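Local coordinates for protein P450 epoxidase (Sorangium cellulosum, PDB 1Q5D) that belongs to the cytochrome P450 family of haem-thiolate proteins and holds a protoporphyrin IX haem deep within a mainly helical fold, at residues L286-N289 with A290-V294; A266-N269 with L270-P274; A318-K321 with K322-V326. All blocks are in the same frame, centred on the assembly; numbering follows the deposited sequence.

Overall arrangement
Contacts 1 and 2 are neighbours, with centres about 11 Å apart, because helix 287-297 packs against helix 257-272. They meet where Leu291 CD2 comes within 3.5 Å of Ala266 CB; Val294 packs on Ala266 and against the side-chain amide of Asn269, and Met287 CE meets Leu270 CD1. Both flank the haem without belonging to its first shell: the side chains of Asp292 and Ala266 lie about 9 Å and 10 Å from it. The side chain of Asp292 is about 14 Å from the second ligand, EPB. Contact 3, a turn leading into the five-stranded sheet, stands apart. Its centre is about 36 Å from that of contact 1 and about 39 Å from that of contact 2.

Contact 1. Residues L286-N289 with A290-V294; sequences LMRN and ALDEV
Leu291 folds back over the preceding turn of its helix onto Met287. Its CB sits 3.7 Å from Met287 O, and CG comes closer still, 3.2 Å from the same oxygen. The sulfur, Met287 SD, rests 4.1 Å from Leu291 CG, with CD2 hardly farther, while at the other branch CD1 lies over Met287 CG. Met287 sends CG away from its backbone N (chi1 -178°) and then bends, which brings the sulfur across the leucine at a slant. Beneath this pair Leu291 N donates to Met287 O, one of a run of i to i+4 helix bonds that continues to Glu293 N and Asn289 O. On another side of the helix, one water donates to Asp292 OD2 (2.8 Å) and, weakly, to Asn289 OD1. Each of these polar groups has stronger ties elsewhere: Asp292 with Arg372, Asn289 with Val348, Arg350 and Thr352. Glu293 pairs with Arg296 and Arg350, the Glu-Arg-Arg triad built on the ExxR motif of P450 helix K. Around the helix, Met287 and Leu291 face helix 368-385, Ala290 touches helix 274-282, and Val294 reaches Phe265 on helix 257-272.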
loop_
_atom_site.group_PDB
_atom_site.type_symbol
_atom_site.label_atom_id
_atom_site.label_comp_id
_atom_site.label_asym_id
_atom_site.label_seq_id
_atom_site.Cartn_x
_atom_site.Cartn_y
_atom_site.Cartn_z
ATOM N N LEU A 286 21.898 -4.432 -5.736
ATOM C CA LEU A 286 20.736 -5.041 -6.394
ATOM C C LEU A 286 19.481 -5.048 -5.503
ATOM O O LEU A 286 18.391 -5.383 -5.967
ATOM C CB LEU A 286 21.065 -6.481 -6.801
ATOM C CG LEU A 286 20.706 -6.980 -8.210
ATOM C CD1 LEU A 286 20.793 -5.886 -9.279
ATOM C CD2 LEU A 286 21.568 -8.188 -8.601
ATOM N N MET A 287 19.626 -4.698 -4.227
ATOM C CA MET A 287 18.505 -4.833 -3.294
ATOM C C MET A 287 17.314 -3.999 -3.771
ATOM O O MET A 287 16.172 -4.447 -3.757
ATOM C CB MET A 287 18.923 -4.444 -1.870
ATOM C CG MET A 287 17.819 -4.603 -0.811
ATOM S SD MET A 287 17.049 -6.247 -0.812
ATOM C CE MET A 287 18.152 -7.115 0.240
ATOM N N ARG A 288 17.600 -2.780 -4.208
ATOM C CA ARG A 288 16.581 -1.870 -4.692
ATOM C C ARG A 288 15.745 -2.522 -5.798
ATOM O O ARG A 288 14.519 -2.525 -5.747
ATOM C CB ARG A 288 17.244 -0.604 -5.224
ATOM C CG ARG A 288 16.700 0.661 -4.626
ATOM C CD ARG A 288 15.418 1.141 -5.273
ATOM N NE ARG A 288 14.794 2.231 -4.517
ATOM C CZ ARG A 288 15.352 3.420 -4.298
ATOM N NH1 ARG A 288 16.564 3.690 -4.771
ATOM N NH2 ARG A 288 14.693 4.348 -3.608
ATOM N N ASN A 289 16.423 -3.064 -6.800
ATOM C CA ASN A 289 15.739 -3.725 -7.899
ATOM C C ASN A 289 14.999 -4.970 -7.450
ATOM O O ASN A 289 13.925 -5.253 -7.938
ATOM C CB ASN A 289 16.713 -4.090 -9.021
ATOM C CG ASN A 289 15.997 -4.457 -10.296
ATOM O OD1 ASN A 289 15.215 -3.672 -10.820
ATOM N ND2 ASN A 289 16.243 -5.668 -10.791
ATOM N N ALA A 290 15.576 -5.701 -6.511
ATOM C CA ALA A 290 14.940 -6.905 -5.978
ATOM C C ALA A 290 13.610 -6.586 -5.287
ATOM O O ALA A 290 12.663 -7.373 -5.335
ATOM C CB ALA A 290 15.869 -7.606 -5.022
ATOM N N LEU A 291 13.550 -5.432 -4.635
ATOM C CA LEU A 291 12.356 -5.071 -3.879
ATOM C C LEU A 291 11.263 -4.675 -4.848
ATOM O O LEU A 291 10.087 -4.933 -4.603
ATOM C CB LEU A 291 12.647 -3.932 -2.891
ATOM C CG LEU A 291 13.624 -4.300 -1.774
ATOM C CD1 LEU A 291 14.031 -3.045 -0.988
ATOM C CD2 LEU A 291 12.999 -5.340 -0.844
ATOM N N ASP A 292 11.651 -4.064 -5.964
ATOM C CA ASP A 292 10.675 -3.724 -6.995
ATOM C C ASP A 292 10.152 -4.996 -7.670
ATOM O O ASP A 292 8.958 -5.103 -8.007
ATOM C CB ASP A 292 11.272 -2.766 -8.031
ATOM C CG ASP A 292 11.565 -1.391 -7.457
ATOM O OD1 ASP A 292 10.900 -0.990 -6.476
ATOM O OD2 ASP A 292 12.440 -0.630 -7.923
ATOM N N GLU A 293 11.044 -5.948 -7.875
ATOM C CA GLU A 293 10.657 -7.231 -8.453
ATOM C C GLU A 293 9.763 -8.039 -7.491
ATOM O O GLU A 293 8.964 -8.847 -7.927
ATOM C CB GLU A 293 11.899 -8.034 -8.872
ATOM C CG GLU A 293 11.643 -9.495 -9.225
ATOM C CD GLU A 293 10.902 -9.684 -10.530
ATOM O OE1 GLU A 293 10.974 -10.798 -11.100
ATOM O OE2 GLU A 293 10.261 -8.735 -11.005
ATOM N N VAL A 294 9.902 -7.824 -6.185
ATOM C CA VAL A 294 9.020 -8.507 -5.238
ATOM C C VAL A 294 7.574 -8.122 -5.548
ATOM O O VAL A 294 6.694 -8.989 -5.629
ATOM C CB VAL A 294 9.345 -8.160 -3.772
ATOM C CG1 VAL A 294 8.183 -8.586 -2.834
ATOM C CG2 VAL A 294 10.624 -8.817 -3.335
HETATM O O HOH W 1 14.780 -0.679 -9.413
#

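Contact 2. Residues A266-N269 with L270-P274; sequences AVLN and LLRSP
Arg272 lays one face of its guanidinium group over the forked end of Leu268. The two methyls spread beneath it: Leu268 CD1 approaches Arg272 NE to 3.3 Å, and Leu268 CD2, displaced toward the rim of the group, lies 3.7 Å from Arg272 CZ. The arginine is extended from CG to NE, and Leu268 carries CG anti to its own N (chi1 175°), a course that takes the guanidinium obliquely across the leucine, aliphatic carbon against one face of the charge. At the edge and in the guanidinium plane sits a water that accepts from Arg272 NH1 at 2.8 Å and donates a hydrogen bond to Asn269 OD1. A second water donates to that same Asn269 OD1 at 2.6 Å and also bonds Ser273 OG, while the amide's other end, ND2, binds Phe265 O one turn back. These are the last turns of helix 257-272, the C-terminal part of the long central helix of the P450 fold. Its backbone ladder runs through Leu271 N to Val267 O (2.9 Å) and Arg272 N to Leu268 O, then weakens at Ser273 N. Ser273 is the N-cap residue of helix 274-282, although its side chain makes no capping bond. Val267 and Leu271 stand side by side, Val267 CG1 3.9 Å from Leu271 CD1, both facing strand 406-412. Leu270 packs on Val379 and Phe383 of helix 368-385, and Leu271 shares Phe383.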
loop_
_atom_site.group_PDB
_atom_site.type_symbol
_atom_site.label_atom_id
_atom_site.label_comp_id
_atom_site.label_asym_id
_atom_site.label_seq_id
_atom_site.Cartn_x
_atom_site.Cartn_y
_atom_site.Cartn_z
ATOM N N ALA A 266 9.125 -9.430 0.818
ATOM C CA ALA A 266 10.516 -9.397 0.349
ATOM C C ALA A 266 11.331 -10.494 1.016
ATOM O O ALA A 266 12.047 -11.238 0.333
ATOM C CB ALA A 266 11.150 -8.011 0.573
ATOM N N VAL A 267 11.212 -10.603 2.337
ATOM C CA VAL A 267 11.908 -11.638 3.095
ATOM C C VAL A 267 11.454 -13.023 2.652
ATOM O O VAL A 267 12.277 -13.908 2.434
ATOM C CB VAL A 267 11.689 -11.478 4.627
ATOM C CG1 VAL A 267 12.120 -12.742 5.367
ATOM C CG2 VAL A 267 12.446 -10.236 5.175
ATOM N N LEU A 268 10.139 -13.202 2.508
ATOM C CA LEU A 268 9.581 -14.472 2.047
ATOM C C LEU A 268 10.170 -14.879 0.696
ATOM O O LEU A 268 10.617 -16.020 0.512
ATOM C CB LEU A 268 8.051 -14.385 1.939
ATOM C CG LEU A 268 7.368 -15.621 1.348
ATOM C CD1 LEU A 268 7.878 -16.904 2.025
ATOM C CD2 LEU A 268 5.849 -15.518 1.488
ATOM N N ASN A 269 10.157 -13.950 -0.250
ATOM C CA ASN A 269 10.609 -14.244 -1.593
ATOM C C ASN A 269 12.106 -14.474 -1.699
ATOM O O ASN A 269 12.547 -15.214 -2.565
ATOM C CB ASN A 269 10.144 -13.168 -2.579
ATOM C CG ASN A 269 8.741 -13.419 -3.075
ATOM O OD1 ASN A 269 8.516 -14.238 -3.968
ATOM N ND2 ASN A 269 7.785 -12.707 -2.505
ATOM N N LEU A 270 12.878 -13.867 -0.805
ATOM C CA LEU A 270 14.324 -14.084 -0.788
ATOM C C LEU A 270 14.672 -15.404 -0.100
ATOM O O LEU A 270 15.639 -16.060 -0.475
ATOM C CB LEU A 270 15.055 -12.903 -0.131
ATOM C CG LEU A 270 15.070 -11.638 -0.985
ATOM C CD1 LEU A 270 15.634 -10.417 -0.215
ATOM C CD2 LEU A 270 15.823 -11.850 -2.303
ATOM N N LEU A 271 13.881 -15.804 0.896
ATOM C CA LEU A 271 14.021 -17.146 1.473
ATOM C C LEU A 271 13.639 -18.221 0.453
ATOM O O LEU A 271 14.261 -19.286 0.412
ATOM C CB LEU A 271 13.163 -17.301 2.723
ATOM C CG LEU A 271 13.526 -16.419 3.917
ATOM C CD1 LEU A 271 12.538 -16.627 5.041
ATOM C CD2 LEU A 271 14.953 -16.693 4.394
ATOM N N ARG A 272 12.630 -17.931 -0.370
ATOM C CA ARG A 272 12.153 -18.860 -1.404
ATOM C C ARG A 272 13.059 -18.981 -2.636
ATOM O O ARG A 272 12.988 -19.974 -3.357
ATOM C CB ARG A 272 10.748 -18.468 -1.868
ATOM C CG ARG A 272 9.635 -19.072 -1.055
ATOM C CD ARG A 272 8.264 -18.587 -1.470
ATOM N NE ARG A 272 7.233 -18.948 -0.503
ATOM C CZ ARG A 272 5.966 -18.560 -0.600
ATOM N NH1 ARG A 272 5.583 -17.794 -1.620
ATOM N NH2 ARG A 272 5.081 -18.928 0.326
ATOM N N SER A 273 13.882 -17.972 -2.901
ATOM C CA SER A 273 14.830 -18.033 -4.020
ATOM C C SER A 273 16.271 -17.861 -3.549
ATOM O O SER A 273 16.793 -16.743 -3.513
ATOM C CB SER A 273 14.510 -16.971 -5.070
ATOM O OG SER A 273 13.189 -17.119 -5.562
ATOM N N PRO A 274 16.904 -18.962 -3.160
ATOM C CA PRO A 274 18.323 -18.943 -2.786
ATOM C C PRO A 274 19.180 -18.252 -3.850
ATOM O O PRO A 274 20.156 -17.571 -3.513
ATOM C CB PRO A 274 18.675 -20.430 -2.708
ATOM C CG PRO A 274 17.395 -21.087 -2.332
ATOM C CD PRO A 274 16.311 -20.302 -3.019
HETATM O O HOH W 2 10.307 -15.934 -4.903
HETATM O O HOH W 3 6.620 -16.127 -3.665
#

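Contact 3. Residues A318-K321 with K322-V326; sequences ASIK and KGEMV
Glu324 reaches back across a tight turn to take the backbone N-H of Lys321, the shorter of the two direct hydrogen bonds across the turn: Lys321 N to Glu324 OE1 is 2.8 Å, nearly straight at 172°, with the donor well above the carboxylate plane. OE1 is gripped twice more, by the indole NE1 of Trp50 and by a water 2.9 Å away that also donates to Ser319 O. Three donors on one oxygen would be expected to favour the charged carboxylate. The return bond is backbone only, Glu324 N to Lys321 O at 3.2 Å, and it closes a type II beta turn from Lys321 to Glu324. At the turn's outer corner Lys322 NZ bonds Arg310 O, and Lys322 N bonds the carboxylate of Asp312. Gly323 follows with phi 84°, a backbone shape that suits glycine at the third position of a type II turn. The turn carries the chain from the small hairpin of strands 313-315 and 318-320 into strand 325-329 of the main mixed sheet of the P450 fold. Van der Waals contacts fill in the rest. With chi1 at -71°, Glu324 CG lies beside its own N and packs 3.3 Å from Lys321 O, while Ile320 CG2 lies 3.8 Å from Glu324 OE1. As for charges, Lys321 runs alongside Glu324, yet Lys321 NZ ends 6.9 Å from Glu324 OE1, too far for a salt bridge.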
loop_
_atom_site.group_PDB
_atom_site.type_symbol
_atom_site.label_atom_id
_atom_site.label_comp_id
_atom_site.label_asym_id
_atom_site.label_seq_id
_atom_site.Cartn_x
_atom_site.Cartn_y
_atom_site.Cartn_z
ATOM N N ALA A 318 -16.749 -5.042 -23.796
ATOM C CA ALA A 318 -17.794 -4.926 -22.787
ATOM C C ALA A 318 -18.503 -3.584 -22.872
ATOM O O ALA A 318 -17.888 -2.559 -23.178
ATOM C CB ALA A 318 -17.220 -5.133 -21.392
ATOM N N SER A 319 -19.798 -3.597 -22.584
ATOM C CA SER A 319 -20.589 -2.377 -22.572
ATOM C C SER A 319 -20.673 -1.839 -21.156
ATOM O O SER A 319 -21.552 -2.230 -20.379
ATOM C CB SER A 319 -21.992 -2.647 -23.118
ATOM O OG SER A 319 -21.910 -3.135 -24.446
ATOM N N ILE A 320 -19.750 -0.944 -20.824
ATOM C CA ILE A 320 -19.666 -0.395 -19.479
ATOM C C ILE A 320 -20.527 0.850 -19.355
ATOM O O ILE A 320 -20.433 1.767 -20.169
ATOM C CB ILE A 320 -18.189 -0.081 -19.120
ATOM C CG1 ILE A 320 -17.332 -1.338 -19.293
ATOM C CG2 ILE A 320 -18.090 0.464 -17.701
ATOM C CD1 ILE A 320 -15.839 -1.118 -19.115
ATOM N N LYS A 321 -21.359 0.888 -18.322
ATOM C CA LYS A 321 -22.250 2.018 -18.124
ATOM C C LYS A 321 -21.678 3.078 -17.180
ATOM O O LYS A 321 -20.813 2.794 -16.347
ATOM C CB LYS A 321 -23.629 1.544 -17.646
ATOM C CG LYS A 321 -24.259 0.459 -18.519
ATOM C CD LYS A 321 -24.373 0.887 -19.989
ATOM C CE LYS A 321 -25.114 -0.164 -20.824
ATOM N NZ LYS A 321 -24.682 -0.164 -22.255
ATOM N N LYS A 322 -22.174 4.302 -17.322
ATOM C CA LYS A 322 -21.773 5.410 -16.462
ATOM C C LYS A 322 -21.918 5.074 -14.983
ATOM O O LYS A 322 -22.953 4.579 -14.556
ATOM C CB LYS A 322 -22.612 6.645 -16.783
ATOM C CG LYS A 322 -22.320 7.837 -15.901
ATOM C CD LYS A 322 -22.992 9.084 -16.431
ATOM C CE LYS A 322 -22.954 10.189 -15.390
ATOM N NZ LYS A 322 -21.591 10.758 -15.298
ATOM N N GLY A 323 -20.870 5.350 -14.206
ATOM C CA GLY A 323 -20.911 5.156 -12.766
ATOM C C GLY A 323 -20.608 3.744 -12.291
ATOM O O GLY A 323 -20.644 3.473 -11.085
ATOM N N GLU A 324 -20.308 2.846 -13.227
ATOM C CA GLU A 324 -19.938 1.478 -12.896
ATOM C C GLU A 324 -18.467 1.389 -12.484
ATOM O O GLU A 324 -17.604 2.051 -13.059
ATOM C CB GLU A 324 -20.199 0.533 -14.077
ATOM C CG GLU A 324 -21.675 0.260 -14.361
ATOM C CD GLU A 324 -21.899 -0.980 -15.221
ATOM O OE1 GLU A 324 -21.268 -1.104 -16.299
ATOM O OE2 GLU A 324 -22.700 -1.847 -14.810
ATOM N N MET A 325 -18.195 0.550 -11.494
ATOM C CA MET A 325 -16.852 0.380 -10.964
ATOM C C MET A 325 -16.016 -0.560 -11.835
ATOM O O MET A 325 -16.518 -1.529 -12.427
ATOM C CB MET A 325 -16.910 -0.124 -9.503
ATOM C CG MET A 325 -15.542 -0.215 -8.819
ATOM S SD MET A 325 -15.651 -0.246 -7.005
ATOM C CE MET A 325 -16.207 -1.860 -6.780
ATOM N N VAL A 326 -14.728 -0.262 -11.924
ATOM C CA VAL A 326 -13.813 -1.140 -12.622
ATOM C C VAL A 326 -12.594 -1.431 -11.754
ATOM O O VAL A 326 -11.945 -0.500 -11.269
ATOM C CB VAL A 326 -13.336 -0.495 -13.949
ATOM C CG1 VAL A 326 -12.543 -1.488 -14.750
ATOM C CG2 VAL A 326 -14.540 0.046 -14.759
HETATM O O HOH W 4 -22.938 -2.538 -18.152
#